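PDB 6IMP: RTX toxin RtxA from Vibrio vulnificus MO6-24/O, which carries an alpha/beta hydrolase fold domain and probably acts as a hydrolase effector of this secreted virulence toxin. Local coordinates for residues P206-T215 with A230-V239. Numbering follows the deposited sequence.
Sequences PMPSMTKAIT and AKAVNGQFSV
Thr211, Phe237 and Met210 carry this contact in the alpha/beta hydrolase fold. It lies in the connection between strands 200-204 and 252-256, where the start of helix 210-216 packs on the chain leaving helix 224-232. Thr211 turns its methyl into the end of that helix. OG1 lies between the backbone N and the carbonyl carbon (chi1 71°), which leaves the methyl CG2 anti to the carbonyl carbon. Thr211 CG2 lies close to Ala230 O and Asn234 N, and 3.6 Å from Val233 CG1. The hydroxyl goes another way: Thr211 OG1 is hydrogen-bonded to Ser209 OG at 3.0 Å.

Met210 runs alongside Phe237, both side chains heading in the same direction. The Met210 chain bends at chi2 and chi3, which brings CE to 3.5 Å from Phe237 CD2, oblique to the ring. Met207 crosses at a slant and makes a Met-aromatic contact, its SD 5.0 Å from the Phe237 ring centroid. Tyr41 and Pro182 also touch Phe237, and the ring is buried. Ile214 meets Val233 tip to tip, CD1 to CG1 at 4.0 Å.

Two backbone bonds fix the chains to each other. Met210 N, in the first turn of its helix, donates to Gln236 O at 3.2 Å, nearly in line with the carbonyl. Glu147 holds the Gln236 side-chain amide and Phe237 N. Farther along, Ser238 caps the next helix through Lys241 N. Pro208 O receives Val239 N at 2.9 Å, with the donor 36° above the carbonyl plane, and Ser238 CA adds a CA-H...O contact to the same oxygen at 3.3 Å.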
# COMPACT_ATOMS: atom_id res chain seq x y z
N PRO A 206 -1.88 3.93 8.58
CA PRO A 206 -0.86 2.91 8.51
C PRO A 206 -1.00 1.77 9.50
O PRO A 206 -1.61 1.93 10.56
CB PRO A 206 0.41 3.69 8.87
CG PRO A 206 -0.09 4.72 9.80
CD PRO A 206 -1.32 5.18 9.10
N MET A 207 -0.34 0.67 9.16
CA MET A 207 0.04 -0.37 10.12
C MET A 207 1.41 0.05 10.62
O MET A 207 2.34 0.10 9.83
CB MET A 207 0.16 -1.70 9.39
CG MET A 207 0.99 -2.74 10.10
SD MET A 207 1.21 -4.21 9.09
CE MET A 207 -0.45 -4.90 9.09
N PRO A 208 1.53 0.38 11.91
CA PRO A 208 2.84 0.88 12.31
C PRO A 208 3.84 -0.23 12.43
O PRO A 208 5.03 -0.00 12.31
CB PRO A 208 2.58 1.47 13.67
CG PRO A 208 1.54 0.56 14.24
CD PRO A 208 0.63 0.26 13.08
N SER A 209 3.32 -1.41 12.70
CA SER A 209 4.08 -2.63 12.82
C SER A 209 3.03 -3.73 12.78
O SER A 209 1.89 -3.52 13.18
CB SER A 209 4.87 -2.66 14.15
OG SER A 209 4.07 -3.12 15.23
N MET A 210 3.39 -4.89 12.29
CA MET A 210 2.46 -6.00 12.28
C MET A 210 2.07 -6.44 13.69
O MET A 210 0.93 -6.87 13.91
CB MET A 210 3.08 -7.16 11.54
CG MET A 210 2.24 -8.41 11.58
SD MET A 210 0.78 -8.22 10.56
CE MET A 210 1.54 -8.28 8.95
N THR A 211 3.00 -6.35 14.63
CA THR A 211 2.77 -6.83 15.99
C THR A 211 1.65 -5.97 16.61
O THR A 211 0.65 -6.48 17.13
CB THR A 211 4.05 -6.75 16.85
OG1 THR A 211 4.38 -5.38 17.14
CG2 THR A 211 5.24 -7.40 16.12
N LYS A 212 1.81 -4.66 16.44
CA LYS A 212 0.88 -3.67 16.97
C LYS A 212 -0.45 -3.69 16.23
O LYS A 212 -1.49 -3.32 16.78
CB LYS A 212 1.52 -2.29 16.92
CG LYS A 212 2.65 -2.15 17.94
CD LYS A 212 3.46 -0.87 17.77
CE LYS A 212 3.59 -0.09 19.07
NZ LYS A 212 3.35 1.37 18.86
N ALA A 213 -0.43 -4.15 14.98
CA ALA A 213 -1.65 -4.41 14.24
C ALA A 213 -2.35 -5.67 14.73
O ALA A 213 -3.58 -5.69 14.84
CB ALA A 213 -1.33 -4.52 12.76
N ILE A 214 -1.58 -6.72 14.98
CA ILE A 214 -2.12 -7.98 15.51
C ILE A 214 -2.71 -7.73 16.90
O ILE A 214 -3.81 -8.19 17.21
CB ILE A 214 -1.03 -9.09 15.55
CG1 ILE A 214 -0.83 -9.66 14.14
CG2 ILE A 214 -1.42 -10.22 16.51
CD1 ILE A 214 0.48 -10.38 13.92
N THR A 215 -1.96 -6.97 17.71
CA THR A 215 -2.37 -6.49 19.03
C THR A 215 -3.70 -5.72 19.04
O THR A 215 -4.53 -5.93 19.93
CB THR A 215 -1.27 -5.59 19.64
OG1 THR A 215 -0.22 -6.41 20.17
CG2 THR A 215 -1.80 -4.68 20.74
N ALA A 230 2.48 -12.35 18.32
CA ALA A 230 2.78 -10.93 18.26
C ALA A 230 4.27 -10.68 18.44
O ALA A 230 4.87 -9.94 17.66
CB ALA A 230 1.98 -10.16 19.30
N LYS A 231 4.87 -11.32 19.44
CA LYS A 231 6.32 -11.22 19.68
C LYS A 231 7.11 -11.86 18.54
O LYS A 231 8.12 -11.30 18.10
CB LYS A 231 6.72 -11.88 21.01
CG LYS A 231 6.71 -10.94 22.21
CD LYS A 231 8.11 -10.50 22.62
CE LYS A 231 8.10 -9.65 23.89
NZ LYS A 231 7.59 -8.27 23.62
N ALA A 232 6.64 -13.00 18.05
CA ALA A 232 7.40 -13.80 17.08
C ALA A 232 7.70 -13.01 15.81
O ALA A 232 8.56 -13.41 15.02
CB ALA A 232 6.67 -15.09 16.73
N VAL A 233 7.01 -11.89 15.65
CA VAL A 233 6.92 -11.21 14.36
C VAL A 233 7.34 -9.72 14.46
O VAL A 233 7.18 -8.96 13.50
CB VAL A 233 5.49 -11.42 13.78
CG1 VAL A 233 4.47 -10.43 14.33
CG2 VAL A 233 5.51 -11.43 12.28
N ASN A 234 7.91 -9.36 15.61
CA ASN A 234 8.62 -8.08 15.79
C ASN A 234 9.56 -7.77 14.62
O ASN A 234 10.20 -8.66 14.08
CB ASN A 234 9.45 -8.12 17.09
CG ASN A 234 8.74 -7.48 18.27
OD1 ASN A 234 7.66 -7.94 18.69
ND2 ASN A 234 9.34 -6.43 18.84
N GLY A 235 9.62 -6.49 14.24
CA GLY A 235 10.50 -6.04 13.14
C GLY A 235 9.94 -6.25 11.74
O GLY A 235 10.59 -5.90 10.75
N GLN A 236 8.74 -6.82 11.64
CA GLN A 236 8.06 -6.98 10.37
C GLN A 236 7.08 -5.83 10.11
O GLN A 236 6.20 -5.52 10.95
CB GLN A 236 7.34 -8.32 10.31
CG GLN A 236 8.26 -9.51 10.54
CD GLN A 236 7.86 -10.76 9.77
OE1 GLN A 236 7.79 -11.84 10.33
NE2 GLN A 236 7.64 -10.61 8.46
N PHE A 237 7.23 -5.20 8.94
CA PHE A 237 6.38 -4.08 8.54
C PHE A 237 6.37 -2.96 9.59
O PHE A 237 5.32 -2.37 9.85
CB PHE A 237 4.94 -4.54 8.28
CG PHE A 237 4.80 -5.64 7.26
CD1 PHE A 237 4.86 -5.36 5.90
CD2 PHE A 237 4.52 -6.93 7.66
CE1 PHE A 237 4.69 -6.36 4.96
CE2 PHE A 237 4.35 -7.95 6.73
CZ PHE A 237 4.42 -7.66 5.38
N SER A 238 7.53 -2.67 10.18
CA SER A 238 7.66 -1.51 11.06
C SER A 238 7.90 -0.26 10.21
O SER A 238 8.85 -0.21 9.43
CB SER A 238 8.81 -1.70 12.05
OG SER A 238 9.16 -0.47 12.67
N VAL A 239 7.01 0.73 10.35
CA VAL A 239 7.13 2.01 9.61
C VAL A 239 8.45 2.71 9.97
O VAL A 239 9.18 3.16 9.09
CB VAL A 239 5.97 2.98 9.95
CG1 VAL A 239 6.20 4.35 9.33
CG2 VAL A 239 4.64 2.41 9.46